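Local coordinates for protein beta-galactosidase (Bacteroides thetaiotaomicron, PDB 5MUJ) that binds the chain B oligosaccharide of the plant pectin rhamnogalacturonan II and, as a five-bladed beta-propeller glycoside hydrolase, probably cleaves one of its glycosidic bonds, at residues V343-Y348 / I361-P366; P44-L49 / N326-F331; D273-K278 / K334-K339. All blocks are in the same frame, centred on the assembly; numbering follows the deposited sequence.

Contact 1: V343-Y348 / I361-P366; sequences VVYHFY and IATSKP
His346 and Ala362 form the centre of an antiparallel hairpin, a hydrogen-bonded pair in which His346 N reaches Ala362 O at 2.8 Å, almost straight at 178°, and Ala362 N returns to His346 O at 2.9 Å. Packing is closest one residue further on. Ile361 stands beside Phe347, pointing the same way, with CG2 over the centre of the phenyl ring and CD1 3.5 Å from Phe347 CE2 at the rim. Thr363 CG2 adds a lighter contact on the same face of the sheet, 3.8 Å from Tyr345 CD2. Toward the other end the packing thins toward solvent, although Ser364 N still donates to Val344 O. Where the strand stops, the hydroxyl of Ser364 does a carbonyl's work: with OG set between the backbone N and the carbonyl carbon (chi1 52°), it accepts a bond from Val344 N at 2.9 Å. Beyond it, exposed Lys365 merely brushes Val343, CE to CG2 at 4.0 Å. The hairpin forms the middle of a propeller blade: strand 331-340 flanks 343-351, where Val344 and His346 rest on Val337 and His346 NE2 bonds to Ser335 OG, while strand 45-51 lies along the far side of 357-363.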
loop_
_atom_site.group_PDB
_atom_site.type_symbol
_atom_site.label_atom_id
_atom_site.label_comp_id
_atom_site.label_asym_id
_atom_site.label_seq_id
_atom_site.Cartn_x
_atom_site.Cartn_y
_atom_site.Cartn_z
ATOM N N VAL A 343 5.122 -13.623 -16.108
ATOM C CA VAL A 343 6.166 -12.891 -15.391
ATOM C C VAL A 343 5.516 -12.205 -14.200
ATOM O O VAL A 343 4.430 -11.625 -14.356
ATOM C CB VAL A 343 6.844 -11.865 -16.318
ATOM C CG1 VAL A 343 7.965 -11.118 -15.620
ATOM C CG2 VAL A 343 7.364 -12.560 -17.591
ATOM N N VAL A 344 6.174 -12.283 -13.037
ATOM C CA VAL A 344 5.758 -11.567 -11.822
ATOM C C VAL A 344 6.527 -10.266 -11.669
ATOM O O VAL A 344 7.751 -10.262 -11.783
ATOM C CB VAL A 344 5.955 -12.408 -10.536
ATOM C CG1 VAL A 344 5.431 -11.631 -9.318
ATOM C CG2 VAL A 344 5.253 -13.736 -10.634
ATOM N N TYR A 345 5.787 -9.164 -11.463
ATOM C CA TYR A 345 6.356 -7.838 -11.281
ATOM C C TYR A 345 5.986 -7.404 -9.864
ATOM O O TYR A 345 4.802 -7.266 -9.565
ATOM C CB TYR A 345 5.784 -6.814 -12.280
ATOM C CG TYR A 345 5.955 -7.162 -13.756
ATOM C CD1 TYR A 345 5.156 -8.131 -14.377
ATOM C CD2 TYR A 345 6.882 -6.485 -14.539
ATOM C CE1 TYR A 345 5.332 -8.447 -15.721
ATOM C CE2 TYR A 345 7.042 -6.785 -15.880
ATOM C CZ TYR A 345 6.255 -7.741 -16.455
ATOM O OH TYR A 345 6.403 -8.057 -17.800
ATOM N N HIS A 346 6.997 -7.170 -9.039
ATOM C CA HIS A 346 6.803 -6.741 -7.678
ATOM C C HIS A 346 7.257 -5.280 -7.584
ATOM O O HIS A 346 8.451 -5.003 -7.612
ATOM C CB HIS A 346 7.576 -7.632 -6.727
ATOM C CG HIS A 346 7.190 -7.460 -5.278
ATOM N ND1 HIS A 346 7.171 -8.530 -4.407
ATOM C CD2 HIS A 346 6.900 -6.359 -4.515
ATOM C CE1 HIS A 346 6.836 -8.113 -3.188
ATOM N NE2 HIS A 346 6.670 -6.811 -3.223
ATOM N N PHE A 347 6.269 -4.363 -7.474
ATOM C CA PHE A 347 6.530 -2.949 -7.303
ATOM C C PHE A 347 6.734 -2.628 -5.828
ATOM O O PHE A 347 5.970 -3.119 -4.969
ATOM C CB PHE A 347 5.365 -2.114 -7.854
ATOM C CG PHE A 347 5.163 -2.293 -9.343
ATOM C CD1 PHE A 347 4.471 -3.390 -9.839
ATOM C CD2 PHE A 347 5.689 -1.374 -10.251
ATOM C CE1 PHE A 347 4.293 -3.574 -11.228
ATOM C CE2 PHE A 347 5.529 -1.566 -11.632
ATOM C CZ PHE A 347 4.826 -2.657 -12.102
ATOM N N TYR A 348 7.740 -1.835 -5.508
ATOM C CA TYR A 348 8.048 -1.543 -4.096
ATOM C C TYR A 348 8.669 -0.190 -3.951
ATOM O O TYR A 348 9.034 0.422 -4.956
ATOM C CB TYR A 348 8.954 -2.620 -3.500
ATOM C CG TYR A 348 10.395 -2.697 -4.019
ATOM C CD1 TYR A 348 10.722 -3.428 -5.191
ATOM C CD2 TYR A 348 11.405 -1.996 -3.419
ATOM C CE1 TYR A 348 12.035 -3.514 -5.599
ATOM C CE2 TYR A 348 12.726 -2.059 -3.846
ATOM C CZ TYR A 348 13.026 -2.813 -4.981
ATOM O OH TYR A 348 14.354 -2.915 -5.435
ATOM N N ILE A 361 11.035 -1.811 -9.249
ATOM C CA ILE A 361 10.436 -3.065 -9.645
ATOM C C ILE A 361 11.409 -4.230 -9.564
ATOM O O ILE A 361 12.566 -4.106 -9.986
ATOM C CB ILE A 361 9.965 -3.003 -11.103
ATOM C CG1 ILE A 361 9.360 -1.648 -11.377
ATOM C CG2 ILE A 361 8.947 -4.087 -11.369
ATOM C CD1 ILE A 361 8.864 -1.528 -12.799
ATOM N N ALA A 362 10.922 -5.380 -9.109
ATOM C CA ALA A 362 11.676 -6.632 -9.207
ATOM C C ALA A 362 10.817 -7.641 -10.011
ATOM O O ALA A 362 9.594 -7.556 -10.018
ATOM C CB ALA A 362 12.031 -7.156 -7.814
ATOM N N THR A 363 11.464 -8.567 -10.739
ATOM C CA THR A 363 10.733 -9.500 -11.598
ATOM C C THR A 363 11.183 -10.945 -11.413
ATOM O O THR A 363 12.259 -11.197 -10.905
ATOM C CB THR A 363 10.862 -9.107 -13.083
ATOM O OG1 THR A 363 12.242 -9.064 -13.437
ATOM C CG2 THR A 363 10.204 -7.742 -13.331
ATOM N N SER A 364 10.329 -11.871 -11.812
ATOM C CA SER A 364 10.617 -13.302 -11.711
ATOM C C SER A 364 11.672 -13.830 -12.741
ATOM O O SER A 364 12.306 -14.854 -12.477
ATOM C CB SER A 364 9.352 -14.108 -11.877
ATOM O OG SER A 364 8.675 -13.724 -13.052
ATOM N N LYS A 365 11.832 -13.175 -13.898
ATOM C CA LYS A 365 13.028 -13.405 -14.723
ATOM C C LYS A 365 13.612 -12.061 -15.130
ATOM O O LYS A 365 12.907 -11.044 -15.058
ATOM C CB LYS A 365 12.680 -14.244 -15.957
ATOM C CG LYS A 365 11.775 -13.531 -16.961
ATOM C CD LYS A 365 11.363 -14.450 -18.105
ATOM C CE LYS A 365 10.777 -13.683 -19.284
ATOM N NZ LYS A 365 10.696 -14.563 -20.487
ATOM N N PRO A 366 14.902 -12.029 -15.524
ATOM C CA PRO A 366 15.419 -10.733 -15.979
ATOM C C PRO A 366 14.578 -10.106 -17.115
ATOM O O PRO A 366 14.241 -10.799 -18.100
ATOM C CB PRO A 366 16.828 -11.067 -16.502
ATOM C CG PRO A 366 17.195 -12.350 -15.836
ATOM C CD PRO A 366 15.892 -13.117 -15.740
#

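Contact 2: P44-L49 / N326-F331; sequences PYKYGL and NYDELF
Lys46 and Asp328 form a salt bridge, NZ to OD2 at 2.7 Å, which ties the first strand of the chain to the loop leading into the last blade of the five-bladed propeller. Strand 45-51 is the outermost strand of that blade, whose other three come from the C-terminal end, the familiar "velcro" closure of a propeller ring. The ammonium meets OD2 on its syn side, 20° out of the carboxylate plane, at the end of a side chain extended beyond CG; NZ also bonds to Ile322 O and Ser324 OG. On the acid, which is buried, OD2 is shared with Tyr348 OH, and OD1 accepts the backbone N of Ser324 and of Lys325, so both oxygens are engaged and the carboxylate can hardly turn.

Next to this pair, Tyr327 crosses the lysine chain obliquely, its OH 3.7 Å from Lys46 CB and hydrogen-bonded to Tyr348 OH. Its ring comes up against the classic beta bulge where Tyr47 and Gly48 share Ile361 as their partner on the neighbouring strand. At the phi and psi of Gly48 (127° and -157°) a beta carbon would press on the preceding carbonyl oxygen. The phenol lies against this backbone: Tyr327 CE2 is 3.7 Å from Gly48 CA, and Tyr327 OH lies 3.5 Å from the same atom.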
loop_
_atom_site.group_PDB
_atom_site.type_symbol
_atom_site.label_atom_id
_atom_site.label_comp_id
_atom_site.label_asym_id
_atom_site.label_seq_id
_atom_site.Cartn_x
_atom_site.Cartn_y
_atom_site.Cartn_z
ATOM N N PRO A 44 13.433 -12.519 -7.996
ATOM C CA PRO A 44 14.848 -12.351 -7.678
ATOM C C PRO A 44 15.593 -11.202 -8.380
ATOM O O PRO A 44 16.660 -10.796 -7.898
ATOM C CB PRO A 44 15.456 -13.693 -8.138
ATOM C CG PRO A 44 14.328 -14.656 -8.097
ATOM C CD PRO A 44 13.169 -13.850 -8.572
ATOM N N TYR A 45 15.021 -10.690 -9.475
ATOM C CA TYR A 45 15.773 -9.869 -10.481
ATOM C C TYR A 45 15.296 -8.401 -10.398
ATOM O O TYR A 45 14.143 -8.072 -10.737
ATOM C CB TYR A 45 15.663 -10.432 -11.940
ATOM C CG TYR A 45 16.198 -11.835 -11.973
ATOM C CD1 TYR A 45 17.574 -12.082 -11.847
ATOM C CD2 TYR A 45 15.361 -12.902 -11.936
ATOM C CE1 TYR A 45 18.073 -13.374 -11.785
ATOM C CE2 TYR A 45 15.848 -14.201 -11.850
ATOM C CZ TYR A 45 17.203 -14.434 -11.795
ATOM O OH TYR A 45 17.697 -15.730 -11.701
ATOM N N LYS A 46 16.171 -7.519 -9.945
ATOM C CA LYS A 46 15.763 -6.104 -9.731
ATOM C C LYS A 46 15.937 -5.296 -11.011
ATOM O O LYS A 46 17.051 -5.089 -11.488
ATOM C CB LYS A 46 16.563 -5.491 -8.590
ATOM C CG LYS A 46 16.155 -6.140 -7.265
ATOM C CD LYS A 46 16.684 -5.441 -6.031
ATOM C CE LYS A 46 16.105 -6.088 -4.802
ATOM N NZ LYS A 46 16.752 -5.418 -3.645
ATOM N N TYR A 47 14.819 -4.854 -11.550
ATOM C CA TYR A 47 14.822 -4.073 -12.815
ATOM C C TYR A 47 15.387 -2.698 -12.532
ATOM O O TYR A 47 16.247 -2.200 -13.245
ATOM C CB TYR A 47 13.441 -3.958 -13.360
ATOM C CG TYR A 47 13.339 -3.094 -14.580
ATOM C CD1 TYR A 47 13.642 -3.599 -15.838
ATOM C CD2 TYR A 47 12.900 -1.780 -14.483
ATOM C CE1 TYR A 47 13.556 -2.805 -16.961
ATOM C CE2 TYR A 47 12.812 -0.962 -15.608
ATOM C CZ TYR A 47 13.130 -1.498 -16.851
ATOM O OH TYR A 47 13.052 -0.726 -17.993
ATOM N N GLY A 48 14.872 -2.081 -11.471
ATOM C CA GLY A 48 15.337 -0.814 -10.954
ATOM C C GLY A 48 14.155 0.120 -10.842
ATOM O O GLY A 48 12.999 -0.333 -10.786
ATOM N N LEU A 49 14.430 1.412 -10.838
ATOM C CA LEU A 49 13.383 2.393 -10.553
ATOM C C LEU A 49 12.364 2.466 -11.675
ATOM O O LEU A 49 12.709 2.337 -12.885
ATOM C CB LEU A 49 13.980 3.754 -10.239
ATOM C CG LEU A 49 14.848 3.789 -8.972
ATOM C CD1 LEU A 49 15.850 4.920 -8.970
ATOM C CD2 LEU A 49 13.977 3.866 -7.713
ATOM N N ASN A 326 22.311 -0.141 -4.427
ATOM C CA ASN A 326 22.487 1.270 -4.098
ATOM C C ASN A 326 21.153 1.961 -3.773
ATOM O O ASN A 326 20.966 2.540 -2.686
ATOM C CB ASN A 326 23.162 1.983 -5.299
ATOM C CG ASN A 326 22.268 2.041 -6.566
ATOM O OD1 ASN A 326 21.763 1.014 -7.068
ATOM N ND2 ASN A 326 22.042 3.261 -7.067
ATOM N N TYR A 327 20.207 1.814 -4.701
ATOM C CA TYR A 327 19.043 2.640 -4.713
ATOM C C TYR A 327 18.034 2.192 -3.614
ATOM O O TYR A 327 17.129 2.954 -3.281
ATOM C CB TYR A 327 18.446 2.692 -6.139
ATOM C CG TYR A 327 17.779 1.422 -6.631
ATOM C CD1 TYR A 327 16.588 1.010 -6.045
ATOM C CD2 TYR A 327 18.333 0.600 -7.633
ATOM C CE1 TYR A 327 15.919 -0.118 -6.444
ATOM C CE2 TYR A 327 17.651 -0.561 -8.032
ATOM C CZ TYR A 327 16.445 -0.925 -7.404
ATOM O OH TYR A 327 15.661 -2.041 -7.696
ATOM N N ASP A 328 18.154 0.958 -3.103
ATOM C CA ASP A 328 17.242 0.492 -1.981
ATOM C C ASP A 328 17.947 0.048 -0.701
ATOM O O ASP A 328 17.383 -0.717 0.123
ATOM C CB ASP A 328 16.266 -0.597 -2.468
ATOM C CG ASP A 328 16.947 -1.915 -2.870
ATOM O OD1 ASP A 328 18.115 -2.149 -2.507
ATOM O OD2 ASP A 328 16.296 -2.745 -3.575
ATOM N N GLU A 329 19.118 0.626 -0.482
ATOM C CA GLU A 329 20.027 0.125 0.526
ATOM C C GLU A 329 19.547 0.303 1.987
ATOM O O GLU A 329 20.074 -0.358 2.862
ATOM C CB GLU A 329 21.397 0.760 0.371
ATOM C CG GLU A 329 21.465 2.222 0.775
ATOM C CD GLU A 329 22.685 2.985 0.268
ATOM O OE1 GLU A 329 23.731 2.370 -0.054
ATOM O OE2 GLU A 329 22.590 4.227 0.207
ATOM N N LEU A 330 18.581 1.189 2.226
ATOM C CA LEU A 330 18.037 1.409 3.570
ATOM C C LEU A 330 16.725 0.651 3.761
ATOM O O LEU A 330 16.622 -0.178 4.674
ATOM C CB LEU A 330 17.862 2.904 3.824
ATOM C CG LEU A 330 17.323 3.266 5.225
ATOM C CD1 LEU A 330 18.248 2.766 6.324
ATOM C CD2 LEU A 330 17.100 4.765 5.347
ATOM N N PHE A 331 15.727 0.954 2.920
ATOM C CA PHE A 331 14.441 0.301 2.958
ATOM C C PHE A 331 14.115 -0.252 1.568
ATOM O O PHE A 331 14.321 0.447 0.558
ATOM C CB PHE A 331 13.280 1.247 3.347
ATOM C CG PHE A 331 13.449 2.009 4.645
ATOM C CD1 PHE A 331 13.944 1.387 5.774
ATOM C CD2 PHE A 331 13.013 3.338 4.754
ATOM C CE1 PHE A 331 14.050 2.089 6.970
ATOM C CE2 PHE A 331 13.145 4.044 5.941
ATOM C CZ PHE A 331 13.654 3.405 7.041
#

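Contact 3: D273-K278 / K334-K339; sequences DAHIQK and KSYVIK. With RAM (alpha-L-rhamnopyranose), chain B.
The strand bearing Asp273, His275 and Gln277 runs nearly parallel to the one bearing Lys334, Tyr336 and Val337, at 16° with 7.0 Å between axes, a spacing bridged by side chains and water. At the centre, His275 stacks face to face on Tyr336, ring centroids 4.0 Å apart and planes tilted by 30°. The imidazole, carried across with CG anti to the backbone N (chi1 164°), sets CE1 over the middle of the phenol ring, 3.4 Å from Tyr336 CZ. Tyr336 also packs on Thr64 and Val65 of strand 59-68. An alanine here takes the phenol away, which would probably leave that face of the imidazole without its stacking partner and open a gap between His275 and strand 59-68. Gln277 makes a direct polar link, its NE2 giving a bond of 2.8 Å to Val337 O, while OE1 is held by Tyr137 OH. At the other end water joins the strands: one molecule donates to Asp273 OD2 at 2.6 Å and accepts from Lys334 NZ at 2.9 Å. The same NZ, paired also with Asp61, donates to O3 of the bound rhamnose at 2.6 Å. These are the innermost strands of two adjoining blades, and their contact runs from the blade interface to the glycan pocket, as expected of propeller glycoside hydrolases, which bind sugars near the central axis.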
loop_
_atom_site.group_PDB
_atom_site.type_symbol
_atom_site.label_atom_id
_atom_site.label_comp_id
_atom_site.label_asym_id
_atom_site.label_seq_id
_atom_site.Cartn_x
_atom_site.Cartn_y
_atom_site.Cartn_z
ATOM N N ASP A 273 0.869 -2.156 5.009
ATOM C CA ASP A 273 0.511 -2.125 3.603
ATOM C C ASP A 273 0.126 -3.495 3.058
ATOM O O ASP A 273 0.692 -3.993 2.092
ATOM C CB ASP A 273 1.600 -1.417 2.780
ATOM C CG ASP A 273 1.721 0.081 3.130
ATOM O OD1 ASP A 273 1.314 0.490 4.255
ATOM O OD2 ASP A 273 2.179 0.868 2.268
ATOM N N ALA A 274 -0.888 -4.074 3.663
ATOM C CA ALA A 274 -1.449 -5.321 3.239
ATOM C C ALA A 274 -2.048 -5.184 1.837
ATOM O O ALA A 274 -2.840 -4.269 1.573
ATOM C CB ALA A 274 -2.487 -5.844 4.227
ATOM N N HIS A 275 -1.637 -6.119 0.983
ATOM C CA HIS A 275 -2.026 -6.221 -0.433
ATOM C C HIS A 275 -2.378 -7.677 -0.668
ATOM O O HIS A 275 -1.504 -8.539 -0.642
ATOM C CB HIS A 275 -0.876 -5.709 -1.348
ATOM C CG HIS A 275 -0.984 -6.095 -2.803
ATOM N ND1 HIS A 275 -2.074 -5.786 -3.588
ATOM C CD2 HIS A 275 -0.101 -6.732 -3.612
ATOM C CE1 HIS A 275 -1.862 -6.230 -4.831
ATOM N NE2 HIS A 275 -0.677 -6.814 -4.861
ATOM N N ILE A 276 -3.663 -7.941 -0.871
ATOM C CA ILE A 276 -4.234 -9.298 -0.940
ATOM C C ILE A 276 -4.638 -9.698 -2.360
ATOM O O ILE A 276 -5.342 -8.960 -3.043
ATOM C CB ILE A 276 -5.459 -9.434 -0.009
ATOM C CG1 ILE A 276 -5.038 -9.077 1.423
ATOM C CG2 ILE A 276 -6.026 -10.867 -0.055
ATOM C CD1 ILE A 276 -6.126 -9.222 2.440
ATOM N N GLN A 277 -4.171 -10.879 -2.787
ATOM C CA GLN A 277 -4.659 -11.518 -4.001
ATOM C C GLN A 277 -5.132 -12.930 -3.698
ATOM O O GLN A 277 -4.693 -13.542 -2.730
ATOM C CB GLN A 277 -3.554 -11.521 -5.053
ATOM C CG GLN A 277 -3.274 -10.103 -5.513
ATOM C CD GLN A 277 -2.366 -10.034 -6.695
ATOM O OE1 GLN A 277 -2.612 -10.681 -7.725
ATOM N NE2 GLN A 277 -1.309 -9.228 -6.568
ATOM N N LYS A 278 -6.077 -13.412 -4.488
ATOM C CA LYS A 278 -6.638 -14.735 -4.310
ATOM C C LYS A 278 -5.990 -15.642 -5.355
ATOM O O LYS A 278 -5.973 -15.307 -6.540
ATOM C CB LYS A 278 -8.150 -14.693 -4.464
ATOM C CG LYS A 278 -8.853 -15.844 -3.753
ATOM C CD LYS A 278 -10.347 -15.865 -4.048
ATOM C CE LYS A 278 -10.933 -17.254 -3.889
ATOM N NZ LYS A 278 -12.411 -17.195 -3.778
ATOM N N LYS A 334 7.095 -2.208 0.892
ATOM C CA LYS A 334 5.735 -1.870 0.448
ATOM C C LYS A 334 5.538 -2.557 -0.863
ATOM O O LYS A 334 6.505 -2.671 -1.606
ATOM C CB LYS A 334 5.458 -0.373 0.457
ATOM C CG LYS A 334 5.863 0.297 1.767
ATOM C CD LYS A 334 5.425 1.726 1.799
ATOM C CE LYS A 334 5.868 2.392 3.084
ATOM N NZ LYS A 334 5.454 3.807 3.092
ATOM N N SER A 335 4.375 -3.151 -1.093
ATOM C CA SER A 335 4.160 -4.032 -2.262
ATOM C C SER A 335 2.970 -3.690 -3.105
ATOM O O SER A 335 1.902 -3.292 -2.640
ATOM C CB SER A 335 3.960 -5.483 -1.794
ATOM O OG SER A 335 5.070 -5.935 -1.041
ATOM N N TYR A 336 3.171 -3.864 -4.408
ATOM C CA TYR A 336 2.086 -4.172 -5.317
ATOM C C TYR A 336 2.619 -5.150 -6.364
ATOM O O TYR A 336 3.673 -4.927 -6.922
ATOM C CB TYR A 336 1.502 -2.910 -5.958
ATOM C CG TYR A 336 0.041 -3.040 -6.194
ATOM C CD1 TYR A 336 -0.454 -3.704 -7.319
ATOM C CD2 TYR A 336 -0.898 -2.566 -5.235
ATOM C CE1 TYR A 336 -1.804 -3.881 -7.509
ATOM C CE2 TYR A 336 -2.254 -2.726 -5.439
ATOM C CZ TYR A 336 -2.708 -3.382 -6.578
ATOM O OH TYR A 336 -4.051 -3.560 -6.833
ATOM N N VAL A 337 1.900 -6.245 -6.585
ATOM C CA VAL A 337 2.403 -7.372 -7.357
ATOM C C VAL A 337 1.462 -7.689 -8.535
ATOM O O VAL A 337 0.242 -7.856 -8.381
ATOM C CB VAL A 337 2.622 -8.615 -6.460
ATOM C CG1 VAL A 337 3.367 -9.716 -7.204
ATOM C CG2 VAL A 337 3.412 -8.257 -5.217
ATOM N N ILE A 338 2.028 -7.769 -9.733
ATOM C CA ILE A 338 1.254 -8.096 -10.903
ATOM C C ILE A 338 1.877 -9.358 -11.462
ATOM O O ILE A 338 3.090 -9.381 -11.658
ATOM C CB ILE A 338 1.365 -6.993 -11.983
ATOM C CG1 ILE A 338 0.832 -5.643 -11.481
ATOM C CG2 ILE A 338 0.630 -7.404 -13.240
ATOM C CD1 ILE A 338 -0.660 -5.593 -11.199
ATOM N N LYS A 339 1.081 -10.398 -11.687
ATOM C CA LYS A 339 1.500 -11.471 -12.592
ATOM C C LYS A 339 0.811 -11.324 -13.954
ATOM O O LYS A 339 -0.398 -11.417 -14.075
ATOM C CB LYS A 339 1.251 -12.867 -12.017
ATOM C CG LYS A 339 1.840 -13.942 -12.925
ATOM C CD LYS A 339 1.873 -15.342 -12.373
ATOM C CE LYS A 339 2.571 -16.256 -13.381
ATOM N NZ LYS A 339 2.611 -17.644 -12.901
HETATM C C1 RAM B . 7.242 4.976 8.433
HETATM C C2 RAM B . 6.456 5.103 7.154
HETATM C C3 RAM B . 7.446 5.207 5.996
HETATM C C4 RAM B . 8.331 3.959 6.023
HETATM C C5 RAM B . 9.047 3.679 7.352
HETATM C C6 RAM B . 9.550 2.248 7.443
HETATM O O2 RAM B . 5.599 3.936 7.028
HETATM O O3 RAM B . 6.785 5.342 4.735
HETATM O O4 RAM B . 9.364 4.128 5.066
HETATM O O5 RAM B . 8.289 3.992 8.547
HETATM O O HOH W 1 3.212 -3.893 1.384
HETATM O O HOH W 2 2.621 3.417 2.819
HETATM O O HOH W 3 0.639 -2.679 -0.498
#

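All three contacts involve the last blade of the propeller. Contact 1 pairs its two middle strands, contact 2 joins its outermost strand to the loop before its innermost one, and contact 3 sets that innermost strand against the preceding blade. Contact 1 lies about 11 Å from contact 2 and 12 Å from contact 3, centre to centre, whereas contacts 2 and 3 are about 18 Å apart. Along the chain contacts 2 and 3 interleave, and contact 1 follows both. Backbone bonds join Thr363 to Tyr45 and Phe347 to Tyr336. The blade's closing strand and its sugar-facing strand are therefore tied together through the hairpin between them.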